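Local coordinates for PrgZ (Enterococcus faecalis, PDB 4FAJ), which acts as an extracellular, membrane-anchored pheromone receptor of the solute-binding protein 5 family, binding peptide and probably serving peptide uptake, at residues Val277-Asn288 against Ala295-Tyr305; Gly468-Pro476 against Leu547-Tyr555. All coordinates share one frame; numbering follows the deposited sequence. Where two conformers were deposited one is given.

Interaction 1: Val277-Asn288 against Ala295-Tyr305. With ZN (zinc ion), chain F.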
loop_
_atom_site.group_PDB
_atom_site.type_symbol
_atom_site.label_atom_id
_atom_site.label_comp_id
_atom_site.label_asym_id
_atom_site.label_seq_id
_atom_site.Cartn_x
_atom_site.Cartn_y
_atom_site.Cartn_z
ATOM N N VAL A 277 -18.091 -1.326 1.385
ATOM C CA VAL A 277 -18.712 -2.504 1.991
ATOM C C VAL A 277 -17.915 -2.921 3.226
ATOM O O VAL A 277 -16.738 -3.273 3.126
ATOM C CB VAL A 277 -18.824 -3.666 0.986
ATOM C CG1 VAL A 277 -19.382 -4.949 1.664
ATOM C CG2 VAL A 277 -19.717 -3.257 -0.168
ATOM N N LYS A 278 -18.550 -2.832 4.390
ATOM C CA LYS A 278 -17.922 -3.222 5.647
ATOM C C LYS A 278 -18.499 -4.540 6.166
ATOM O O LYS A 278 -17.833 -5.254 6.927
ATOM C CB LYS A 278 -18.148 -2.148 6.703
ATOM C CG LYS A 278 -17.701 -0.723 6.327
ATOM C CD LYS A 278 -16.448 -0.268 7.097
ATOM C CE LYS A 278 -16.613 1.118 7.712
ATOM N NZ LYS A 278 -17.011 1.067 9.139
ATOM N N GLU A 279 -19.733 -4.850 5.765
ATOM C CA GLU A 279 -20.436 -6.063 6.197
ATOM C C GLU A 279 -20.710 -6.950 4.986
ATOM O O GLU A 279 -21.464 -6.573 4.088
ATOM C CB GLU A 279 -21.745 -5.704 6.904
ATOM C CG GLU A 279 -22.677 -6.908 7.179
ATOM C CD GLU A 279 -21.988 -8.044 7.887
ATOM O OE1 GLU A 279 -21.306 -7.789 8.901
ATOM O OE2 GLU A 279 -22.118 -9.212 7.440
ATOM N N ILE A 280 -20.084 -8.121 4.973
ATOM C CA ILE A 280 -20.075 -9.003 3.792
ATOM C C ILE A 280 -21.466 -9.527 3.414
ATOM O O ILE A 280 -21.786 -9.662 2.226
ATOM C CB ILE A 280 -19.098 -10.193 4.001
ATOM C CG1 ILE A 280 -17.677 -9.691 4.296
ATOM C CG2 ILE A 280 -19.120 -11.142 2.804
ATOM C CD1 ILE A 280 -17.154 -8.619 3.369
ATOM N N ASN A 281 -22.293 -9.817 4.416
ATOM C CA ASN A 281 -23.669 -10.260 4.166
ATOM C C ASN A 281 -24.441 -9.242 3.329
ATOM O O ASN A 281 -25.212 -9.610 2.456
ATOM C CB ASN A 281 -24.391 -10.501 5.483
ATOM C CG ASN A 281 -25.759 -11.090 5.289
ATOM O OD1 ASN A 281 -25.890 -12.235 4.871
ATOM N ND2 ASN A 281 -26.798 -10.306 5.590
ATOM N N THR A 282 -24.227 -7.960 3.607
ATOM C CA THR A 282 -24.928 -6.901 2.891
ATOM C C THR A 282 -24.431 -6.798 1.443
ATOM O O THR A 282 -25.223 -6.648 0.535
ATOM C CB THR A 282 -24.748 -5.540 3.583
ATOM O OG1 THR A 282 -25.144 -5.648 4.958
ATOM C CG2 THR A 282 -25.589 -4.496 2.898
ATOM N N GLY A 283 -23.120 -6.905 1.237
ATOM C CA GLY A 283 -22.551 -6.864 -0.106
ATOM C C GLY A 283 -23.108 -7.977 -0.986
ATOM O O GLY A 283 -23.467 -7.754 -2.140
ATOM N N ILE A 284 -23.209 -9.168 -0.416
ATOM C CA ILE A 284 -23.699 -10.333 -1.133
ATOM C C ILE A 284 -25.175 -10.162 -1.504
ATOM O O ILE A 284 -25.572 -10.419 -2.641
ATOM C CB ILE A 284 -23.502 -11.604 -0.294
ATOM C CG1 ILE A 284 -22.011 -11.911 -0.128
ATOM C CG2 ILE A 284 -24.242 -12.773 -0.908
ATOM C CD1 ILE A 284 -21.708 -12.995 0.879
ATOM N N ASN A 285 -25.978 -9.720 -0.537
ATOM C CA ASN A 285 -27.405 -9.503 -0.752
ATOM C C ASN A 285 -27.656 -8.446 -1.834
ATOM O O ASN A 285 -28.534 -8.624 -2.678
ATOM C CB ASN A 285 -28.090 -9.125 0.575
ATOM C CG ASN A 285 -29.608 -9.259 0.520
ATOM O OD1 ASN A 285 -30.322 -8.260 0.514
ATOM N ND2 ASN A 285 -30.103 -10.495 0.483
ATOM N N LEU A 286 -26.883 -7.357 -1.809
ATOM C CA LEU A 286 -26.920 -6.335 -2.865
ATOM C C LEU A 286 -26.496 -6.920 -4.221
ATOM O O LEU A 286 -27.163 -6.713 -5.241
ATOM C CB LEU A 286 -26.013 -5.152 -2.494
ATOM C CG LEU A 286 -26.563 -4.261 -1.372
ATOM C CD1 LEU A 286 -25.486 -3.283 -0.911
ATOM C CD2 LEU A 286 -27.831 -3.513 -1.788
ATOM N N TYR A 287 -25.404 -7.674 -4.213
ATOM C CA TYR A 287 -24.903 -8.332 -5.416
ATOM C C TYR A 287 -25.958 -9.253 -6.047
ATOM O O TYR A 287 -26.232 -9.149 -7.250
ATOM C CB TYR A 287 -23.628 -9.108 -5.096
ATOM C CG TYR A 287 -23.012 -9.810 -6.280
ATOM C CD1 TYR A 287 -23.423 -11.091 -6.649
ATOM C CD2 TYR A 287 -22.025 -9.182 -7.050
ATOM C CE1 TYR A 287 -22.837 -11.743 -7.739
ATOM C CE2 TYR A 287 -21.448 -9.821 -8.129
ATOM C CZ TYR A 287 -21.861 -11.096 -8.476
ATOM O OH TYR A 287 -21.272 -11.718 -9.554
ATOM N N ASN A 288 -26.574 -10.109 -5.236
ATOM C CA ASN A 288 -27.602 -11.044 -5.722
ATOM C C ASN A 288 -28.859 -10.350 -6.223
ATOM O O ASN A 288 -29.579 -10.904 -7.051
ATOM C CB ASN A 288 -27.984 -12.062 -4.640
ATOM C CG ASN A 288 -26.875 -13.053 -4.362
ATOM O OD1 ASN A 288 -26.031 -13.296 -5.223
ATOM N ND2 ASN A 288 -26.871 -13.634 -3.167
ATOM N N ALA A 295 -18.755 -8.190 -5.098
ATOM C CA ALA A 295 -18.936 -8.356 -3.666
ATOM C C ALA A 295 -17.717 -9.039 -3.066
ATOM O O ALA A 295 -17.331 -10.117 -3.522
ATOM C CB ALA A 295 -20.196 -9.174 -3.373
ATOM N N PRO A 296 -17.101 -8.425 -2.037
ATOM C CA PRO A 296 -15.962 -9.080 -1.404
ATOM C C PRO A 296 -16.416 -10.264 -0.559
ATOM O O PRO A 296 -17.568 -10.284 -0.087
ATOM C CB PRO A 296 -15.379 -7.974 -0.516
ATOM C CG PRO A 296 -16.561 -7.154 -0.156
ATOM C CD PRO A 296 -17.390 -7.123 -1.411
ATOM N N LEU A 297 -15.527 -11.241 -0.394
ATOM C CA LEU A 297 -15.832 -12.477 0.340
ATOM C C LEU A 297 -14.726 -12.905 1.316
ATOM O O LEU A 297 -13.541 -12.724 1.051
ATOM C CB LEU A 297 -16.066 -13.617 -0.655
ATOM C CG LEU A 297 -17.242 -13.495 -1.621
ATOM C CD1 LEU A 297 -17.195 -14.595 -2.679
ATOM C CD2 LEU A 297 -18.579 -13.518 -0.883
ATOM N N ALA A 298 -15.143 -13.489 2.443
ATOM C CA ALA A 298 -14.241 -14.110 3.411
ATOM C C ALA A 298 -15.039 -15.027 4.331
ATOM O O ALA A 298 -16.262 -14.982 4.325
ATOM C CB ALA A 298 -13.534 -13.051 4.226
ATOM N N GLY A 299 -14.337 -15.838 5.120
ATOM C CA GLY A 299 -14.954 -16.735 6.110
ATOM C C GLY A 299 -16.078 -17.599 5.574
ATOM O O GLY A 299 -15.987 -18.145 4.479
ATOM N N GLU A 300 -17.148 -17.727 6.356
ATOM C CA GLU A 300 -18.277 -18.562 5.973
ATOM C C GLU A 300 -18.892 -18.141 4.629
ATOM O O GLU A 300 -19.382 -18.988 3.888
ATOM C CB GLU A 300 -19.320 -18.562 7.089
ATOM C CG GLU A 300 -20.600 -19.347 6.814
ATOM C CD GLU A 300 -20.404 -20.859 6.697
ATOM O OE1 GLU A 300 -19.316 -21.380 7.065
ATOM O OE2 GLU A 300 -21.362 -21.528 6.238
ATOM N N TYR A 301 -18.848 -16.850 4.307
ATOM C CA TYR A 301 -19.399 -16.359 3.042
ATOM C C TYR A 301 -18.571 -16.892 1.868
ATOM O O TYR A 301 -19.118 -17.317 0.856
ATOM C CB TYR A 301 -19.421 -14.828 3.006
ATOM C CG TYR A 301 -20.095 -14.181 4.197
ATOM C CD1 TYR A 301 -21.486 -14.136 4.292
ATOM C CD2 TYR A 301 -19.349 -13.610 5.223
ATOM C CE1 TYR A 301 -22.123 -13.534 5.386
ATOM C CE2 TYR A 301 -19.985 -13.018 6.343
ATOM C CZ TYR A 301 -21.366 -12.980 6.403
ATOM O OH TYR A 301 -22.000 -12.377 7.472
ATOM N N ALA A 302 -17.252 -16.839 1.999
ATOM C CA ALA A 302 -16.357 -17.389 0.969
ATOM C C ALA A 302 -16.552 -18.900 0.843
ATOM O O ALA A 302 -16.625 -19.429 -0.264
ATOM C CB ALA A 302 -14.923 -17.067 1.297
ATOM N N LYS A 303 -16.628 -19.586 1.983
ATOM C CA LYS A 303 -16.906 -21.029 2.019
ATOM C C LYS A 303 -18.147 -21.400 1.192
ATOM O O LYS A 303 -18.118 -22.348 0.397
ATOM C CB LYS A 303 -17.080 -21.493 3.473
ATOM C CG LYS A 303 -17.018 -23.012 3.664
ATOM C CD LYS A 303 -16.784 -23.372 5.120
ATOM C CE LYS A 303 -16.078 -24.719 5.276
ATOM N NZ LYS A 303 -16.971 -25.855 4.954
ATOM N N GLN A 304 -19.230 -20.648 1.353
ATOM C CA GLN A 304 -20.467 -20.958 0.634
ATOM C C GLN A 304 -20.438 -20.590 -0.864
ATOM O O GLN A 304 -21.102 -21.248 -1.668
ATOM C CB GLN A 304 -21.665 -20.304 1.328
ATOM C CG GLN A 304 -21.928 -20.836 2.733
ATOM C CD GLN A 304 -21.974 -22.358 2.799
ATOM O OE1 GLN A 304 -22.228 -23.029 1.802
ATOM N NE2 GLN A 304 -21.730 -22.905 3.983
ATOM N N TYR A 305 -19.682 -19.559 -1.242
ATOM C CA TYR A 305 -19.641 -19.107 -2.657
ATOM C C TYR A 305 -18.423 -19.581 -3.470
ATOM O O TYR A 305 -18.284 -19.255 -4.664
ATOM C CB TYR A 305 -19.771 -17.578 -2.721
ATOM C CG TYR A 305 -21.190 -17.123 -2.508
ATOM C CD1 TYR A 305 -21.663 -16.825 -1.242
ATOM C CD2 TYR A 305 -22.074 -17.023 -3.578
ATOM C CE1 TYR A 305 -22.987 -16.429 -1.045
ATOM C CE2 TYR A 305 -23.403 -16.635 -3.391
ATOM C CZ TYR A 305 -23.849 -16.335 -2.125
ATOM O OH TYR A 305 -25.159 -15.942 -1.934
HETATM ZN ZN ZN F . -21.391 -10.756 8.469
HETATM O O HOH W 1 -19.836 -8.687 0.318
#
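Tyr-301 lies across the first turn of helix 280-288, and it can be followed outward from its CB. That atom sits 3.6 Å from CD1 of Ile-284; CG and CD2 then pass CG2 of Ile-280, whose CB rides over one ring face, 4.0 Å from the centroid, in a CH-pi contact. Farther out, CE1 reaches CB of Asn-281. At the tip, the OH of Tyr-301 binds the zinc ion at 2.0 Å, the same length as the bond from OE2 of Glu-279. Glu-279 stands at the N-cap, and its chain, bent at chi2 (52°), brings the carboxylate back to the helix end, where OE2 also accepts from N of Asn-281 (3.1 Å). One oxygen thus serves both metal and cap. Branched Ile-280 gives the ring face a CB and a CG2, and Ile-284 reaches the ring with CD1, which also meets CD2 of Leu-297 at 3.6 Å, while its CG2 touches Tyr-305. There ND2 of Asn-288 donates to the OH of Tyr-305 (3.1 Å, 160°), the phenol oxygen lying close to the amide plane. The small CB of Ala-295 lets the strand approach Gly-283, and a water donates to O of Ile-280 and O of Pro-296. Helix 280-288 thus packs across strand 295-297 at 138°, and a zinc site ties its N-terminal end to helix 299-305 through Glu-279 and Tyr-301, with Glu-421 from helix 421-437.

Interaction 2: Gly468-Pro476 against Leu547-Tyr555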
loop_
_atom_site.group_PDB
_atom_site.type_symbol
_atom_site.label_atom_id
_atom_site.label_comp_id
_atom_site.label_asym_id
_atom_site.label_seq_id
_atom_site.Cartn_x
_atom_site.Cartn_y
_atom_site.Cartn_z
ATOM N N GLY A 468 -1.098 -3.484 7.550
ATOM C CA GLY A 468 -0.287 -4.166 6.554
ATOM C C GLY A 468 0.258 -3.278 5.462
ATOM O O GLY A 468 0.025 -2.064 5.436
ATOM N N TRP A 469 1.008 -3.907 4.561
ATOM C CA TRP A 469 1.656 -3.219 3.455
ATOM C C TRP A 469 1.431 -4.051 2.212
ATOM O O TRP A 469 1.590 -5.286 2.257
ATOM C CB TRP A 469 3.159 -3.102 3.728
ATOM C CG TRP A 469 3.917 -2.292 2.680
ATOM C CD1 TRP A 469 4.697 -2.772 1.667
ATOM C CD2 TRP A 469 3.951 -0.876 2.577
ATOM N NE1 TRP A 469 5.216 -1.728 0.931
ATOM C CE2 TRP A 469 4.775 -0.551 1.473
ATOM C CE3 TRP A 469 3.355 0.157 3.302
ATOM C CZ2 TRP A 469 5.017 0.767 1.088
ATOM C CZ3 TRP A 469 3.607 1.472 2.924
ATOM C CH2 TRP A 469 4.420 1.763 1.824
ATOM N N GLN A 470 1.037 -3.401 1.115
ATOM C CA GLN A 470 1.104 -4.029 -0.201
ATOM C C GLN A 470 2.277 -3.434 -0.968
ATOM O O GLN A 470 2.407 -2.212 -1.037
ATOM C CB GLN A 470 -0.174 -3.838 -1.012
ATOM C CG GLN A 470 0.012 -4.232 -2.496
ATOM C CD GLN A 470 -1.206 -4.827 -3.132
ATOM O OE1 GLN A 470 -1.847 -5.702 -2.555
ATOM N NE2 GLN A 470 -1.514 -4.392 -4.372
ATOM N N ALA A 471 3.105 -4.296 -1.557
ATOM C CA ALA A 471 4.261 -3.843 -2.315
ATOM C C ALA A 471 3.808 -2.843 -3.364
ATOM O O ALA A 471 2.766 -3.033 -3.979
ATOM C CB ALA A 471 4.951 -5.003 -3.003
ATOM N N ASP A 472 4.594 -1.788 -3.541
ATOM C CA ASP A 472 4.357 -0.802 -4.591
ATOM C C ASP A 472 5.054 -1.242 -5.879
ATOM O O ASP A 472 4.633 -0.864 -6.967
ATOM C CB ASP A 472 4.883 0.579 -4.164
ATOM C CG ASP A 472 4.104 1.189 -3.020
ATOM O OD1 ASP A 472 2.855 1.039 -2.965
ATOM O OD2 ASP A 472 4.752 1.826 -2.156
ATOM N N TYR A 473 6.129 -2.021 -5.746
ATOM C CA TYR A 473 6.865 -2.588 -6.892
ATOM C C TYR A 473 7.486 -3.951 -6.509
ATOM O O TYR A 473 7.612 -4.256 -5.320
ATOM C CB TYR A 473 7.938 -1.608 -7.404
ATOM C CG TYR A 473 8.859 -1.050 -6.331
ATOM C CD1 TYR A 473 8.448 -0.009 -5.496
ATOM C CD2 TYR A 473 10.137 -1.569 -6.150
ATOM C CE1 TYR A 473 9.283 0.483 -4.505
ATOM C CE2 TYR A 473 10.992 -1.062 -5.174
ATOM C CZ TYR A 473 10.568 -0.048 -4.358
ATOM O OH TYR A 473 11.420 0.426 -3.374
ATOM N N ALA A 474 7.856 -4.764 -7.502
ATOM C CA ALA A 474 8.268 -6.168 -7.262
ATOM C C ALA A 474 9.720 -6.327 -6.811
ATOM O O ALA A 474 10.528 -6.946 -7.502
ATOM C CB ALA A 474 8.018 -7.034 -8.517
ATOM N N ASP A 475 10.057 -5.754 -5.664
ATOM C CA ASP A 475 11.374 -5.923 -5.083
ATOM C C ASP A 475 11.194 -5.976 -3.565
ATOM O O ASP A 475 10.362 -5.241 -3.012
ATOM C CB ASP A 475 12.316 -4.781 -5.497
ATOM C CG ASP A 475 13.748 -5.025 -5.079
ATOM O OD1 ASP A 475 14.062 -4.835 -3.890
ATOM O OD2 ASP A 475 14.579 -5.413 -5.942
ATOM N N PRO A 476 11.958 -6.848 -2.886
ATOM C CA PRO A 476 11.825 -6.963 -1.432
ATOM C C PRO A 476 11.969 -5.628 -0.684
ATOM O O PRO A 476 11.365 -5.455 0.390
ATOM C CB PRO A 476 12.948 -7.925 -1.031
ATOM C CG PRO A 476 13.342 -8.627 -2.245
ATOM C CD PRO A 476 12.909 -7.830 -3.445
ATOM N N LEU A 547 -8.125 -4.645 -15.266
ATOM C CA LEU A 547 -6.778 -5.102 -14.934
ATOM C C LEU A 547 -6.647 -5.132 -13.399
ATOM O O LEU A 547 -6.906 -4.135 -12.739
ATOM C CB LEU A 547 -5.740 -4.161 -15.541
ATOM C CG LEU A 547 -4.633 -4.761 -16.380
ATOM C CD1 LEU A 547 -5.240 -5.520 -17.567
ATOM C CD2 LEU A 547 -3.687 -3.665 -16.862
ATOM N N MET A 548 -6.269 -6.275 -12.844
ATOM C CA MET A 548 -6.070 -6.421 -11.400
ATOM C C MET A 548 -4.578 -6.669 -11.139
ATOM O O MET A 548 -3.991 -7.535 -11.773
ATOM C CB MET A 548 -6.906 -7.590 -10.883
ATOM C CG MET A 548 -6.930 -7.736 -9.367
ATOM S SD MET A 548 -7.944 -9.132 -8.821
ATOM C CE MET A 548 -7.967 -8.849 -7.066
ATOM N N HIS A 549 -3.968 -5.908 -10.226
ATOM C CA HIS A 549 -2.531 -5.987 -9.975
ATOM C C HIS A 549 -2.261 -6.529 -8.568
ATOM O O HIS A 549 -2.887 -6.077 -7.599
ATOM C CB HIS A 549 -1.889 -4.601 -10.109
ATOM C CG HIS A 549 -2.046 -3.981 -11.465
ATOM N ND1 HIS A 549 -1.350 -4.422 -12.568
ATOM C CD2 HIS A 549 -2.789 -2.929 -11.884
ATOM C CE1 HIS A 549 -1.679 -3.688 -13.618
ATOM N NE2 HIS A 549 -2.543 -2.770 -13.231
ATOM N N SER A 550 -1.328 -7.474 -8.446
ATOM C CA SER A 550 -0.895 -7.969 -7.124
ATOM C C SER A 550 0.095 -7.008 -6.418
ATOM O O SER A 550 0.374 -7.158 -5.218
ATOM C CB SER A 550 -0.280 -9.352 -7.253
ATOM O OG SER A 550 0.807 -9.324 -8.157
ATOM N N ILE A 551 0.625 -6.045 -7.170
ATOM C CA ILE A 551 1.449 -4.958 -6.633
ATOM C C ILE A 551 0.897 -3.590 -7.079
ATOM O O ILE A 551 0.244 -3.483 -8.121
ATOM C CB ILE A 551 2.942 -5.054 -7.076
ATOM C CG1 ILE A 551 3.098 -4.840 -8.586
ATOM C CG2 ILE A 551 3.559 -6.382 -6.680
ATOM C CD1 ILE A 551 4.561 -4.852 -9.058
ATOM N N GLY A 552 1.175 -2.556 -6.297
ATOM C CA GLY A 552 0.758 -1.193 -6.623
ATOM C C GLY A 552 -0.744 -1.010 -6.511
ATOM O O GLY A 552 -1.417 -1.724 -5.760
ATOM N N ALA A 553 -1.274 -0.053 -7.267
ATOM C CA ALA A 553 -2.706 0.231 -7.250
ATOM C C ALA A 553 -3.440 -0.997 -7.796
ATOM O O ALA A 553 -3.136 -1.450 -8.882
ATOM C CB ALA A 553 -3.007 1.462 -8.086
ATOM N N LYS A 554 -4.396 -1.525 -7.040
ATOM C CA LYS A 554 -4.960 -2.850 -7.304
ATOM C C LYS A 554 -5.766 -2.964 -8.602
ATOM O O LYS A 554 -5.703 -4.003 -9.275
ATOM C CB LYS A 554 -5.838 -3.306 -6.137
ATOM C CG LYS A 554 -6.293 -4.763 -6.240
ATOM C CD LYS A 554 -7.135 -5.183 -5.040
ATOM C CE LYS A 554 -6.318 -5.376 -3.779
ATOM N NZ LYS A 554 -7.055 -6.242 -2.772
ATOM N N TYR A 555 -6.547 -1.937 -8.939
ATOM C CA TYR A 555 -7.436 -2.029 -10.109
ATOM C C TYR A 555 -7.184 -0.918 -11.113
ATOM O O TYR A 555 -6.994 0.234 -10.732
ATOM C CB TYR A 555 -8.915 -2.013 -9.689
ATOM C CG TYR A 555 -9.342 -3.234 -8.907
ATOM C CD1 TYR A 555 -9.476 -4.465 -9.535
ATOM C CD2 TYR A 555 -9.597 -3.165 -7.536
ATOM C CE1 TYR A 555 -9.852 -5.597 -8.836
ATOM C CE2 TYR A 555 -9.993 -4.305 -6.818
ATOM C CZ TYR A 555 -10.110 -5.514 -7.485
ATOM O OH TYR A 555 -10.496 -6.660 -6.828
HETATM O O HOH W 2 -4.232 -6.072 -1.499
#
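Where Ala-471 meets Gly-552 the two backbones are joined directly: N of Gly-552 donates to O of Ala-471 at 2.9 Å, nearly straight (175°) and in the carbonyl plane. The same oxygen lies 3.5 Å from CA of Ile-551, a CA-H...O contact. Gly-552 has a positive phi, readily adopted by glycine. Beside this bond Ile-551 is buried against the other loop. A chi1 of 66° tucks CG1 between the two backbone branches and carries CD1 to 3.6 Å from N of Ala-474; CG2 faces the methyl of Ala-471 more distantly, at 4.2 Å. Alanines suit both places, being small enough for the isoleucine to lie against the inverse gamma turn centred on Ala-474, the exposed residue that forms the solvent side of the contact.

The side of Gln-470 is buried too, but joined by weaker bonds. Its NE2 gives a weak, bent bond to O of Gly-552 (3.0 Å, 134°), and OE1 accepts a hydrogen bond from a water that is also weakly bound by NZ of Lys-554, itself paired with Thr-535. Backbone polarity therefore fixes the loops in the centre, whereas amide, water and ammonium make a polar group linked by weak bonds and one water, next to the peptide on which Gln-470 packs.

Interactions 1 and 2 follow one another along the chain and reach the same mixed sheet: strand 294-297 pairs with 528-539, which pairs with 311-324, and that in turn with 464-470. Their centres are about 24 Å apart and their nearest atoms about 8 Å, so they do not touch. Both reach the bound peptide, in different ways. In interaction 1, Ile-280, Pro-296 and Ala-298 pack on its apolar side chains, whereas in interaction 2 Gly-468 and Trp-469 extend the sheet antiparallel onto it and Asp-472 bonds to its backbone. The centre of interaction 1 lies about 24 Å from the chain centre and that of interaction 2 only about 7 Å.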